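Local atomic coordinates of putative enoyl-CoA hydratase/isomerase (Mycobacterium abscessus, PDB entry 4MI2), a protein that probably isomerises ring-epoxidised phenylacetyl-CoA during phenylacetate degradation, as a trimeric member of the enoyl-CoA hydratase/isomerase (crotonase) family. Residues Y11-N14 against V18-I21; Q42-A47 against V56-A61; A118-A123 against A135-A140; L146-A151 against A167-G172. All blocks are in the same frame, centred on the assembly; numbering follows the deposited sequence.

Contact 1. Residues Y11-N14 against V18-I21; sequences YSVN and VAAI
Y11, S12 and V13 pair with I21, A20 and A19 in an antiparallel beta hairpin whose first strand, 9-13, is an outermost strand of the main sheet in this chain. At the hydrogen-bonded pair S12 and A20, A20 N gives a short bond of 2.8 Å to S12 O, whereas S12 N reaches A20 O at 3.2 Å. The non-hydrogen-bonded pairs, Y11 with I21 and V13 with A19, send their side chains to the face where helix 34-49 lies.

The Y11 ring covers part of that face. With CG anti to the backbone nitrogen (chi1 179°), the ring lies along the hairpin in the direction of V13 and turns its CD1-CE1 side to I21 and A19. I21 CG1 meets the ring at its edge, near the ring plane, 4.1 Å from CD1, while A19 CB comes equally close to CE1. V13 adds a looser contact, CG2 to the same methyl of A19. Beyond the hairpin, Y11 leans on A43 and A46, and I21 on L40 and L44.

The face of S12 and A20 is more polar. S12 OG stands 3.8 Å from A20 CB and hydrogen-bonds a water, which donates weakly to A20 O.

At the turn, N14 closes the ladder twice. Its backbone N binds V18 O, and its side chain curls back between backbone N and carbonyl carbon (chi1 82°), presenting OD1 to both A16 N and V18 N. V18 N lies 3.0 Å from N14 OD1, above the plane of that side-chain amide, 48° out of it.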
ATOM      1  N   TYR B  11      -5.443  23.131  25.416  1.00 23.91           N
ATOM      2  CA  TYR B  11      -5.676  21.750  25.803  1.00 23.31           C
ATOM      3  C   TYR B  11      -6.803  21.684  26.818  1.00 23.74           C
ATOM      4  O   TYR B  11      -6.840  22.471  27.767  1.00 24.60           O
ATOM      5  CB  TYR B  11      -4.408  21.147  26.411  1.00 23.08           C
ATOM      6  CG  TYR B  11      -4.565  19.714  26.867  1.00 22.63           C
ATOM      7  CD1 TYR B  11      -4.540  18.675  25.956  1.00 22.18           C
ATOM      8  CD2 TYR B  11      -4.737  19.399  28.213  1.00 23.09           C
ATOM      9  CE1 TYR B  11      -4.676  17.355  26.360  1.00 22.17           C
ATOM     10  CE2 TYR B  11      -4.875  18.078  28.634  1.00 23.12           C
ATOM     11  CZ  TYR B  11      -4.842  17.059  27.696  1.00 22.65           C
ATOM     12  OH  TYR B  11      -4.981  15.748  28.084  1.00 22.64           O
ATOM     13  N   SER B  12      -7.717  20.741  26.619  1.00 23.72           N
ATOM     14  CA  SER B  12      -8.755  20.436  27.608  1.00 24.12           C
ATOM     15  C   SER B  12      -9.245  18.996  27.452  1.00 23.80           C
ATOM     16  O   SER B  12      -9.175  18.423  26.365  1.00 23.31           O
ATOM     17  CB  SER B  12      -9.939  21.397  27.462  1.00 24.42           C
ATOM     18  OG  SER B  12     -10.548  21.249  26.190  1.00 24.41           O
ATOM     19  N   VAL B  13      -9.729  18.415  28.544  1.00 24.01           N
ATOM     20  CA  VAL B  13     -10.388  17.105  28.495  1.00 24.04           C
ATOM     21  C   VAL B  13     -11.828  17.315  28.927  1.00 24.00           C
ATOM     22  O   VAL B  13     -12.062  17.852  30.009  1.00 24.40           O
ATOM     23  CB  VAL B  13      -9.729  16.081  29.442  1.00 24.51           C
ATOM     24  CG1 VAL B  13     -10.435  14.727  29.333  1.00 24.71           C
ATOM     25  CG2 VAL B  13      -8.239  15.949  29.149  1.00 24.31           C
ATOM     26  N   ASN B  14     -12.789  16.906  28.099  1.00 23.39           N
ATOM     27  CA  ASN B  14     -14.199  17.139  28.421  1.00 23.16           C
ATOM     28  C   ASN B  14     -14.833  16.012  29.261  1.00 23.64           C
ATOM     29  O   ASN B  14     -14.158  15.071  29.693  1.00 23.36           O
ATOM     30  CB  ASN B  14     -15.017  17.490  27.153  1.00 22.71           C
ATOM     31  CG  ASN B  14     -15.453  16.277  26.341  1.00 22.56           C
ATOM     32  OD1 ASN B  14     -15.193  15.131  26.696  1.00 22.52           O
ATOM     33  ND2 ASN B  14     -16.127  16.541  25.225  1.00 22.36           N
ATOM     34  N   VAL B  18     -12.928  13.248  25.908  1.00 21.74           N
ATOM     35  CA  VAL B  18     -12.354  13.733  24.666  1.00 21.37           C
ATOM     36  C   VAL B  18     -11.298  14.764  25.023  1.00 21.13           C
ATOM     37  O   VAL B  18     -11.620  15.767  25.654  1.00 21.14           O
ATOM     38  CB  VAL B  18     -13.411  14.414  23.776  1.00 21.24           C
ATOM     39  CG1 VAL B  18     -12.765  15.001  22.531  1.00 20.86           C
ATOM     40  CG2 VAL B  18     -14.509  13.431  23.402  1.00 21.76           C
ATOM     41  N   ALA B  19     -10.049  14.524  24.627  1.00 20.97           N
ATOM     42  CA  ALA B  19      -9.004  15.531  24.769  1.00 20.80           C
ATOM     43  C   ALA B  19      -8.977  16.387  23.515  1.00 20.56           C
ATOM     44  O   ALA B  19      -8.805  15.875  22.410  1.00 20.34           O
ATOM     45  CB  ALA B  19      -7.646  14.894  25.008  1.00 20.92           C
ATOM     46  N   ALA B  20      -9.171  17.691  23.697  1.00 20.66           N
ATOM     47  CA  ALA B  20      -9.142  18.642  22.600  1.00 20.64           C
ATOM     48  C   ALA B  20      -7.783  19.330  22.580  1.00 20.69           C
ATOM     49  O   ALA B  20      -7.374  19.911  23.584  1.00 21.31           O
ATOM     50  CB  ALA B  20     -10.263  19.663  22.747  1.00 20.58           C
ATOM     51  N   ILE B  21      -7.083  19.239  21.451  1.00 20.51           N
ATOM     52  CA  ILE B  21      -5.829  19.953  21.237  1.00 20.50           C
ATOM     53  C   ILE B  21      -6.058  20.947  20.098  1.00 20.52           C
ATOM     54  O   ILE B  21      -6.336  20.544  18.965  1.00 20.31           O
ATOM     55  CB  ILE B  21      -4.678  18.988  20.870  1.00 20.71           C
ATOM     56  CG1 ILE B  21      -4.503  17.919  21.959  1.00 20.98           C
ATOM     57  CG2 ILE B  21      -3.367  19.756  20.656  1.00 20.59           C
ATOM     58  CD1 ILE B  21      -3.433  16.887  21.651  1.00 21.01           C
TER
HETATM   59  O   HOH W   1      -9.112  22.657  24.284  1.00 29.68           O

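Contact 2. Residues Q42-A47 against V56-A61; sequences QALLAA and VVMSAA
L44 overlaps the thioether of M58 with a single branch: its CD2 methyl lies 4.4 Å from M58 SD, a loose apolar touch between the end of the leucine and the sulfur of the methionine. The leucine CG sits beside its own backbone nitrogen (chi1 -66°), and the chain then extends from the helix toward the sheet. On the methionine it is the sulfur, not the terminal methyl, that faces the leucine, for M58 CE continues past it, deeper into the molecule, toward L122.

One helical turn further along, much shorter side chains do the same work. A47 turns its methyl toward the strand, and V56 answers with CG2, 4.2 Å from A47 CB; the other branch, CG1, stays further from the alanine. The small residue is matched to nearness: the closest backbone approach, 7.3 Å from A47 CA to V56 CA, falls exactly here. The CA atoms of L44 and M58 are further apart, and longer side chains fill that distance. All four residues are buried, and the contact is wholly apolar.

This is the interior of a beta-alpha-beta unit, in which helix 34-49 connects strand 18-23 to the parallel strand 55-60 beside it. L44 also rests on I21 of the first strand and on V96, A99 and L100 of helix 87-102, while V57, on the reverse of the sheet, packs against A199, N200 and A203 of helix 195-207.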
ATOM      1  N   GLN B  42       3.683  18.989  25.102  1.00 19.55           N
ATOM      2  CA  GLN B  42       3.063  18.842  26.421  1.00 19.89           C
ATOM      3  C   GLN B  42       1.583  18.428  26.335  1.00 19.72           C
ATOM      4  O   GLN B  42       1.119  17.603  27.123  0.50 19.97           O
ATOM      5  CB  GLN B  42       3.198  20.146  27.218  0.50 20.30           C
ATOM      6  N   ALA B  43       0.850  18.994  25.379  1.00 19.37           N
ATOM      7  CA  ALA B  43      -0.553  18.625  25.181  1.00 19.22           C
ATOM      8  C   ALA B  43      -0.690  17.159  24.734  1.00 19.06           C
ATOM      9  O   ALA B  43      -1.534  16.424  25.270  1.00 19.15           O
ATOM     10  CB  ALA B  43      -1.230  19.554  24.184  1.00 18.98           C
ATOM     11  N   LEU B  44       0.132  16.733  23.776  1.00 18.76           N
ATOM     12  CA  LEU B  44       0.116  15.334  23.319  1.00 18.77           C
ATOM     13  C   LEU B  44       0.546  14.351  24.422  1.00 19.15           C
ATOM     14  O   LEU B  44      -0.052  13.280  24.583  1.00 19.18           O
ATOM     15  CB  LEU B  44       1.002  15.149  22.077  1.00 18.51           C
ATOM     16  CG  LEU B  44       0.533  15.864  20.807  1.00 18.26           C
ATOM     17  CD1 LEU B  44       1.672  15.998  19.807  1.00 18.03           C
ATOM     18  CD2 LEU B  44      -0.659  15.154  20.172  1.00 18.13           C
ATOM     19  N   LEU B  45       1.575  14.705  25.181  1.00 19.60           N
ATOM     20  CA  LEU B  45       1.977  13.865  26.314  1.00 20.27           C
ATOM     21  C   LEU B  45       0.862  13.775  27.376  1.00 20.74           C
ATOM     22  O   LEU B  45       0.586  12.698  27.899  1.00 21.05           O
ATOM     23  CB  LEU B  45       3.291  14.356  26.928  1.00 20.50           C
ATOM     24  CG  LEU B  45       4.533  14.171  26.048  1.00 20.34           C
ATOM     25  CD1 LEU B  45       5.757  14.804  26.700  1.00 20.62           C
ATOM     26  CD2 LEU B  45       4.791  12.702  25.754  1.00 20.33           C
ATOM     27  N   ALA B  46       0.211  14.895  27.680  1.00 21.12           N
ATOM     28  CA  ALA B  46      -0.881  14.897  28.650  1.00 21.51           C
ATOM     29  C   ALA B  46      -1.985  13.959  28.169  1.00 21.51           C
ATOM     30  O   ALA B  46      -2.416  13.075  28.901  1.00 21.76           O
ATOM     31  CB  ALA B  46      -1.418  16.302  28.850  1.00 21.50           C
ATOM     32  N   ALA B  47      -2.405  14.133  26.917  1.00 21.28           N
ATOM     33  CA  ALA B  47      -3.436  13.282  26.310  1.00 21.19           C
ATOM     34  C   ALA B  47      -3.100  11.786  26.360  1.00 21.42           C
ATOM     35  O   ALA B  47      -3.974  10.956  26.607  1.00 21.49           O
ATOM     36  CB  ALA B  47      -3.678  13.705  24.870  1.00 20.76           C
ATOM     37  N   VAL B  56      -9.103  11.620  21.103  1.00 19.23           N
ATOM     38  CA  VAL B  56      -8.413  12.888  20.937  1.00 19.18           C
ATOM     39  C   VAL B  56      -8.913  13.562  19.663  1.00 19.36           C
ATOM     40  O   VAL B  56      -9.131  12.903  18.640  1.00 19.05           O
ATOM     41  CB  VAL B  56      -6.892  12.684  20.847  1.00 18.98           C
ATOM     42  CG1 VAL B  56      -6.167  13.997  20.588  1.00 18.93           C
ATOM     43  CG2 VAL B  56      -6.379  12.035  22.117  1.00 19.23           C
ATOM     44  N   VAL B  57      -9.113  14.873  19.739  1.00 19.71           N
ATOM     45  CA  VAL B  57      -9.432  15.651  18.558  1.00 19.94           C
ATOM     46  C   VAL B  57      -8.434  16.803  18.438  1.00 20.21           C
ATOM     47  O   VAL B  57      -8.207  17.572  19.379  1.00 20.42           O
ATOM     48  CB  VAL B  57     -10.911  16.116  18.510  1.00 20.28           C
ATOM     49  CG1 VAL B  57     -11.336  16.811  19.791  1.00 20.53           C
ATOM     50  CG2 VAL B  57     -11.163  17.008  17.295  1.00 20.29           C
ATOM     51  N   MET B  58      -7.824  16.875  17.264  1.00 20.27           N
ATOM     52  CA  MET B  58      -6.835  17.881  16.936  1.00 20.55           C
ATOM     53  C   MET B  58      -7.498  18.856  15.952  1.00 20.07           C
ATOM     54  O   MET B  58      -8.079  18.434  14.953  1.00 19.59           O
ATOM     55  CB  MET B  58      -5.623  17.173  16.318  1.00 21.08           C
ATOM     56  CG  MET B  58      -4.266  17.807  16.563  1.00 21.98           C
ATOM     57  SD  MET B  58      -2.920  16.581  16.646  1.00 22.72           S
ATOM     58  CE  MET B  58      -3.196  15.621  15.147  1.00 22.51           C
ATOM     59  N   SER B  59      -7.445  20.153  16.264  1.00 19.94           N
ATOM     60  CA  SER B  59      -8.003  21.186  15.399  1.00 20.00           C
ATOM     61  C   SER B  59      -7.154  22.449  15.443  1.00 19.95           C
ATOM     62  O   SER B  59      -6.128  22.485  16.119  1.00 19.53           O
ATOM     63  CB  SER B  59      -9.457  21.492  15.799  1.00 20.34           C
ATOM     64  OG  SER B  59      -9.533  21.963  17.129  1.00 20.41           O
ATOM     65  N   ALA B  60      -7.577  23.475  14.702  1.00 20.22           N
ATOM     66  CA  ALA B  60      -6.798  24.712  14.580  1.00 20.42           C
ATOM     67  C   ALA B  60      -7.676  25.949  14.340  1.00 20.92           C
ATOM     68  O   ALA B  60      -8.638  25.900  13.574  1.00 21.26           O
ATOM     69  CB  ALA B  60      -5.778  24.565  13.467  1.00 20.20           C
ATOM     70  N   ALA B  61      -7.326  27.054  14.997  1.00 21.15           N
ATOM     71  CA  ALA B  61      -8.057  28.314  14.870  1.00 21.53           C
ATOM     72  C   ALA B  61      -7.697  29.054  13.583  1.00 21.80           C
ATOM     73  O   ALA B  61      -6.581  28.933  13.071  1.00 21.61           O
ATOM     74  CB  ALA B  61      -7.769  29.202  16.071  1.00 21.80           C
TER

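Contact 3. Residues A118-A123 against A135-A140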
ATOM      1  N   ALA B 118       5.434  20.260   8.115  1.00 15.18           N
ATOM      2  CA  ALA B 118       5.154  19.621   9.400  1.00 15.04           C
ATOM      3  C   ALA B 118       3.672  19.617   9.749  1.00 14.99           C
ATOM      4  O   ALA B 118       3.216  18.778  10.536  1.00 14.86           O
ATOM      5  CB  ALA B 118       5.922  20.321  10.498  1.00 15.25           C
ATOM      6  N   GLY B 119       2.920  20.565   9.197  1.00 15.03           N
ATOM      7  CA  GLY B 119       1.470  20.588   9.398  1.00 15.08           C
ATOM      8  C   GLY B 119       0.818  19.355   8.800  1.00 14.96           C
ATOM      9  O   GLY B 119      -0.078  18.753   9.403  1.00 14.98           O
ATOM     10  N   LEU B 120       1.284  18.979   7.606  1.00 14.82           N
ATOM     11  CA  LEU B 120       0.842  17.758   6.954  1.00 14.71           C
ATOM     12  C   LEU B 120       1.294  16.536   7.758  1.00 14.58           C
ATOM     13  O   LEU B 120       0.517  15.618   7.974  1.00 14.60           O
ATOM     14  CB  LEU B 120       1.371  17.700   5.514  1.00 14.62           C
ATOM     15  CG  LEU B 120       0.847  16.593   4.602  1.00 14.62           C
ATOM     16  CD1 LEU B 120      -0.665  16.667   4.466  1.00 14.81           C
ATOM     17  CD2 LEU B 120       1.512  16.687   3.226  1.00 14.66           C
ATOM     18  N   GLY B 121       2.539  16.543   8.224  1.00 14.60           N
ATOM     19  CA  GLY B 121       3.077  15.431   9.019  1.00 14.60           C
ATOM     20  C   GLY B 121       2.231  15.174  10.245  1.00 14.79           C
ATOM     21  O   GLY B 121       1.935  14.030  10.593  1.00 14.80           O
ATOM     22  N   LEU B 122       1.830  16.261  10.885  1.00 15.03           N
ATOM     23  CA  LEU B 122       1.051  16.215  12.106  1.00 15.29           C
ATOM     24  C   LEU B 122      -0.327  15.655  11.801  1.00 15.44           C
ATOM     25  O   LEU B 122      -0.830  14.766  12.509  1.00 15.50           O
ATOM     26  CB  LEU B 122       0.971  17.631  12.688  1.00 15.52           C
ATOM     27  CG  LEU B 122       0.257  17.883  14.005  1.00 15.77           C
ATOM     28  CD1 LEU B 122       0.906  17.148  15.170  1.00 15.80           C
ATOM     29  CD2 LEU B 122       0.281  19.382  14.248  1.00 16.00           C
ATOM     30  N   ALA B 123      -0.930  16.143  10.720  1.00 15.55           N
ATOM     31  CA  ALA B 123      -2.249  15.661  10.319  1.00 15.67           C
ATOM     32  C   ALA B 123      -2.263  14.180   9.948  1.00 15.64           C
ATOM     33  O   ALA B 123      -3.233  13.470  10.259  1.00 15.70           O
ATOM     34  CB  ALA B 123      -2.792  16.490   9.164  1.00 15.85           C
ATOM     35  N   ALA B 135      -9.586  22.858   2.020  1.00 23.52           N
ATOM     36  CA  ALA B 135      -8.290  22.401   2.550  1.00 22.40           C
ATOM     37  C   ALA B 135      -7.302  22.130   1.398  1.00 21.64           C
ATOM     38  O   ALA B 135      -7.701  21.652   0.334  1.00 21.53           O
ATOM     39  CB  ALA B 135      -8.462  21.157   3.413  1.00 21.97           C
ATOM     40  N   LYS B 136      -6.027  22.447   1.625  1.00 20.80           N
ATOM     41  CA  LYS B 136      -4.951  22.229   0.639  1.00 20.33           C
ATOM     42  C   LYS B 136      -3.765  21.527   1.293  1.00 19.65           C
ATOM     43  O   LYS B 136      -3.372  21.861   2.415  1.00 19.29           O
ATOM     44  CB  LYS B 136      -4.478  23.562   0.038  1.00 20.52           C
ATOM     45  N   PHE B 137      -3.178  20.576   0.571  1.00 19.31           N
ATOM     46  CA  PHE B 137      -2.148  19.711   1.118  1.00 18.67           C
ATOM     47  C   PHE B 137      -0.914  19.725   0.231  1.00 18.43           C
ATOM     48  O   PHE B 137      -1.014  19.545  -0.987  1.00 19.10           O
ATOM     49  CB  PHE B 137      -2.688  18.286   1.250  1.00 18.64           C
ATOM     50  CG  PHE B 137      -3.986  18.205   2.005  1.00 18.76           C
ATOM     51  CD1 PHE B 137      -3.998  17.939   3.367  1.00 18.55           C
ATOM     52  CD2 PHE B 137      -5.191  18.414   1.357  1.00 19.15           C
ATOM     53  CE1 PHE B 137      -5.190  17.878   4.068  1.00 18.69           C
ATOM     54  CE2 PHE B 137      -6.388  18.357   2.053  1.00 19.27           C
ATOM     55  CZ  PHE B 137      -6.386  18.085   3.412  1.00 19.01           C
ATOM     56  N   GLY B 138       0.244  19.932   0.845  1.00 17.67           N
ATOM     57  CA  GLY B 138       1.521  19.920   0.141  1.00 17.35           C
ATOM     58  C   GLY B 138       2.669  19.585   1.084  1.00 16.75           C
ATOM     59  O   GLY B 138       2.626  19.899   2.269  1.00 16.49           O
ATOM     60  N   THR B 139       3.704  18.951   0.552  1.00 16.46           N
ATOM     61  CA  THR B 139       4.868  18.581   1.350  1.00 16.04           C
ATOM     62  C   THR B 139       5.766  19.787   1.626  1.00 16.08           C
ATOM     63  O   THR B 139       6.346  19.900   2.712  1.00 15.92           O
ATOM     64  CB  THR B 139       5.665  17.457   0.671  1.00 15.89           C
ATOM     65  OG1 THR B 139       5.843  17.750  -0.721  1.00 15.94           O
ATOM     66  CG2 THR B 139       4.916  16.133   0.809  1.00 15.89           C
ATOM     67  N   ALA B 140       5.892  20.661   0.626  1.00 16.34           N
ATOM     68  CA  ALA B 140       6.661  21.921   0.697  1.00 16.50           C
ATOM     69  C   ALA B 140       8.193  21.824   0.779  1.00 16.48           C
ATOM     70  O   ALA B 140       8.876  22.757   0.381  1.00 16.72           O
ATOM     71  CB  ALA B 140       6.143  22.811   1.825  1.00 16.56           C
TER
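The F137 ring takes L120 at its edge: the CD1 methyl lies near the ring plane, 3.7 Å from F137 CD1, and residues 118-123 make no contact with either ring face. A second flat group, the peptide joining G138 to T139, is met differently. L120 CD2 sits over its face, 3.5 Å from G138 O and 3.8 Å from G138 C. The two methyls of the leucine thus spread along the strand, one beside an aromatic edge and the other over a peptide. Its first torsion, CG anti to the backbone nitrogen (chi1 -171°), carries the fork from the helix toward the strand, and the side chains of L120 and F137 cross at about a right angle.

L120 meets G138 through the backbone carbonyl group, and the next side chain adds a more distant touch, T139 CG2 at 4.2 Å from L120 CD2.

In the crotonase fold, the first turn of the helix corresponding to 118-124 supplies an N-H group of the oxyanion hole, and a similar role is likely here. L120 belongs to this turn and joins it to strand 136-138, the central strand of a small three-stranded sheet. C115, on the neighbouring strand 114-116, touches both L120 and F137. L152 packs on L120 from helix 152-160, and L156 of that helix meets T139.

Contact 4. Residues L146-A151 against A167-G172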
ATOM      1  N   LEU B 146      14.887  21.334   1.079  1.00 15.28           N
ATOM      2  CA  LEU B 146      14.922  20.346   2.143  1.00 14.92           C
ATOM      3  C   LEU B 146      14.294  19.053   1.610  1.00 14.70           C
ATOM      4  O   LEU B 146      13.858  19.004   0.455  1.00 14.71           O
ATOM      5  CB  LEU B 146      14.191  20.881   3.374  1.00 14.88           C
ATOM      6  CG  LEU B 146      14.824  22.147   3.991  1.00 15.09           C
ATOM      7  CD1 LEU B 146      13.938  22.770   5.070  1.00 15.07           C
ATOM      8  CD2 LEU B 146      16.219  21.853   4.544  1.00 15.14           C
ATOM      9  N   ALA B 147      14.243  18.007   2.431  1.00 14.48           N
ATOM     10  CA  ALA B 147      13.719  16.720   1.982  1.00 14.38           C
ATOM     11  C   ALA B 147      12.391  16.345   2.654  1.00 14.28           C
ATOM     12  O   ALA B 147      11.344  16.332   2.002  1.00 14.23           O
ATOM     13  CB  ALA B 147      14.764  15.635   2.180  1.00 14.41           C
ATOM     14  N   ALA B 148      12.434  16.052   3.952  1.00 14.27           N
ATOM     15  CA  ALA B 148      11.253  15.601   4.701  1.00 14.24           C
ATOM     16  C   ALA B 148      11.552  15.520   6.186  1.00 14.35           C
ATOM     17  O   ALA B 148      12.679  15.187   6.584  1.00 14.52           O
ATOM     18  CB  ALA B 148      10.801  14.232   4.220  1.00 14.19           C
ATOM     19  N   ASP B 149      10.544  15.846   6.991  1.00 14.36           N
ATOM     20  CA  ASP B 149      10.547  15.564   8.410  1.00 14.50           C
ATOM     21  C   ASP B 149       9.116  15.308   8.914  1.00 14.33           C
ATOM     22  O   ASP B 149       8.190  15.177   8.119  1.00 14.17           O
ATOM     23  CB  ASP B 149      11.283  16.653   9.205  1.00 14.85           C
ATOM     24  CG  ASP B 149      10.713  18.050   9.001  1.00 15.04           C
ATOM     25  OD1 ASP B 149       9.500  18.252   9.245  1.00 15.19           O
ATOM     26  OD2 ASP B 149      11.511  18.959   8.635  1.00 15.26           O
ATOM     27  N   SER B 150       8.961  15.167  10.227  1.00 14.29           N
ATOM     28  CA  SER B 150       7.662  14.900  10.839  1.00 14.16           C
ATOM     29  C   SER B 150       7.034  13.589  10.355  1.00 13.98           C
ATOM     30  O   SER B 150       5.808  13.477  10.285  1.00 14.00           O
ATOM     31  CB  SER B 150       6.711  16.082  10.603  1.00 14.15           C
ATOM     32  OG  SER B 150       7.308  17.281  11.033  1.00 14.17           O
ATOM     33  N   ALA B 151       7.891  12.613  10.040  1.00 13.86           N
ATOM     34  CA  ALA B 151       7.505  11.256   9.633  1.00 13.78           C
ATOM     35  C   ALA B 151       6.850  11.159   8.249  1.00 13.70           C
ATOM     36  O   ALA B 151       6.378  10.083   7.839  1.00 13.65           O
ATOM     37  CB  ALA B 151       6.612  10.614  10.680  1.00 13.84           C
ATOM     38  N   ALA B 167       5.493  11.986  -6.464  1.00 16.63           N
ATOM     39  CA  ALA B 167       5.197  13.189  -7.226  1.00 16.83           C
ATOM     40  C   ALA B 167       5.052  14.390  -6.300  1.00 16.55           C
ATOM     41  O   ALA B 167       5.600  15.446  -6.586  1.00 16.67           O
ATOM     42  CB  ALA B 167       3.946  13.013  -8.077  1.00 17.23           C
ATOM     43  N   MET B 168       4.329  14.236  -5.197  1.00 16.31           N
ATOM     44  CA  MET B 168       4.157  15.341  -4.255  1.00 16.22           C
ATOM     45  C   MET B 168       5.500  15.864  -3.762  1.00 16.07           C
ATOM     46  O   MET B 168       5.722  17.064  -3.753  1.00 16.07           O
ATOM     47  CB  MET B 168       3.262  14.955  -3.067  1.00 16.07           C
ATOM     48  CG  MET B 168       1.783  14.868  -3.421  1.00 16.33           C
ATOM     49  SD  MET B 168       0.680  14.666  -2.010  1.00 16.20           S
ATOM     50  CE  MET B 168       0.900  16.249  -1.201  1.00 16.19           C
ATOM     51  N   PHE B 169       6.388  14.958  -3.363  1.00 16.08           N
ATOM     52  CA  PHE B 169       7.697  15.350  -2.839  1.00 16.12           C
ATOM     53  C   PHE B 169       8.592  15.934  -3.926  1.00 16.63           C
ATOM     54  O   PHE B 169       9.193  16.994  -3.722  1.00 16.56           O
ATOM     55  CB  PHE B 169       8.419  14.170  -2.173  1.00 15.85           C
ATOM     56  CG  PHE B 169       8.120  14.015  -0.704  1.00 15.59           C
ATOM     57  CD1 PHE B 169       8.570  14.960   0.214  1.00 15.48           C
ATOM     58  CD2 PHE B 169       7.425  12.914  -0.231  1.00 15.43           C
ATOM     59  CE1 PHE B 169       8.317  14.812   1.567  1.00 15.23           C
ATOM     60  CE2 PHE B 169       7.169  12.765   1.116  1.00 15.28           C
ATOM     61  CZ  PHE B 169       7.616  13.715   2.018  1.00 15.18           C
ATOM     62  N   LEU B 170       8.688  15.243  -5.065  1.00 17.18           N
ATOM     63  CA  LEU B 170       9.628  15.638  -6.117  1.00 17.77           C
ATOM     64  C   LEU B 170       9.141  16.808  -7.003  1.00 18.58           C
ATOM     65  O   LEU B 170       9.935  17.667  -7.370  1.00 18.55           O
ATOM     66  CB  LEU B 170      10.003  14.439  -6.994  1.00 17.87           C
ATOM     67  CG  LEU B 170      10.768  13.274  -6.371  1.00 17.69           C
ATOM     68  CD1 LEU B 170      11.149  12.298  -7.465  1.00 17.86           C
ATOM     69  CD2 LEU B 170      12.015  13.728  -5.615  1.00 17.59           C
ATOM     70  N   LEU B 171       7.854  16.846  -7.347  1.00 19.51           N
ATOM     71  CA  LEU B 171       7.335  17.896  -8.230  1.00 20.54           C
ATOM     72  C   LEU B 171       6.663  19.056  -7.495  1.00 21.16           C
ATOM     73  O   LEU B 171       6.366  20.075  -8.101  1.00 21.37           O
ATOM     74  CB  LEU B 171       6.365  17.305  -9.255  1.00 21.02           C
ATOM     75  CG  LEU B 171       6.963  16.201 -10.135  1.00 21.37           C
ATOM     76  CD1 LEU B 171       5.886  15.547 -11.002  1.00 21.96           C
ATOM     77  CD2 LEU B 171       8.091  16.747 -10.987  1.00 21.50           C
ATOM     78  N   GLY B 172       6.431  18.906  -6.197  1.00 22.47           N
ATOM     79  CA  GLY B 172       5.801  19.951  -5.407  1.00 22.98           C
ATOM     80  C   GLY B 172       4.313  20.086  -5.689  1.00 23.78           C
ATOM     81  O   GLY B 172       3.728  21.122  -5.421  1.00 23.36           O
TER
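F169 projects from its helix toward the loop at A147 and A148, and the CE1 corner of its ring makes the closest contacts with both. A147 O lies 3.4 Å from F169 CE1, its carbonyl directed roughly at that atom. A148 turns its methyl toward the helix, so that CB rests 3.7 Å from F169 CE1 and 3.9 Å from F169 CZ. One side of the ring thus receives a carbonyl oxygen near CD1 and CE1 and a methyl near CE1 and CZ. The phenylalanine CG lies beside the backbone nitrogen (chi1 -89°), some 30° past the ideal staggered position, which sends the ring out toward the loop.

Beyond A148 the loop changes direction. D149 points away from the helix, and S150 OG donates a hydrogen bond of 3.0 Å to D149 OD1, on the anti side of the carboxylate and 20° out of its plane. The other oxygen, OD2, accepts from Q240 NE2 of the second subunit.

Within the crotonase fold this segment is the loop that leads from strand 136-138 into helix 152-160, with A151 as the N-cap residue, while F169 belongs to the following helix, 162-171. The contact joins that loop to the last turns of helix 162-171. It is also part of the subunit interface: Q240 of the second subunit takes A147 N in a hydrogen bond and A148 N in a weak one, and E236 of that subunit accepts from A151 N. V217 of the same neighbour packs on F169, while L156 of helix 152-160 reaches it from within its own chain.

In the fold
Contacts 1 and 2 share the main sheet: strands 18-23 and 55-60 are neighbours in it, probably bonded from A19 O to V57 N and from V57 O to I21 N. Contact 1, at the sheet's edge, is partly buried and relies on backbone hydrogen bonds; contacts 2, 3 and 4 are buried. Contact 2 is apolar side-chain packing under helix 34-49, whereas contact 3 rests on one leucine and contact 4 on one phenylalanine. Contact 3, about 17 Å from contact 2 between centres, still touches it. Contact 4 lies about 10 Å from contact 3 between centres and meets it through T139 and M168. Of the four, contact 4 alone is reached by another subunit, which adds polar partners to its loop.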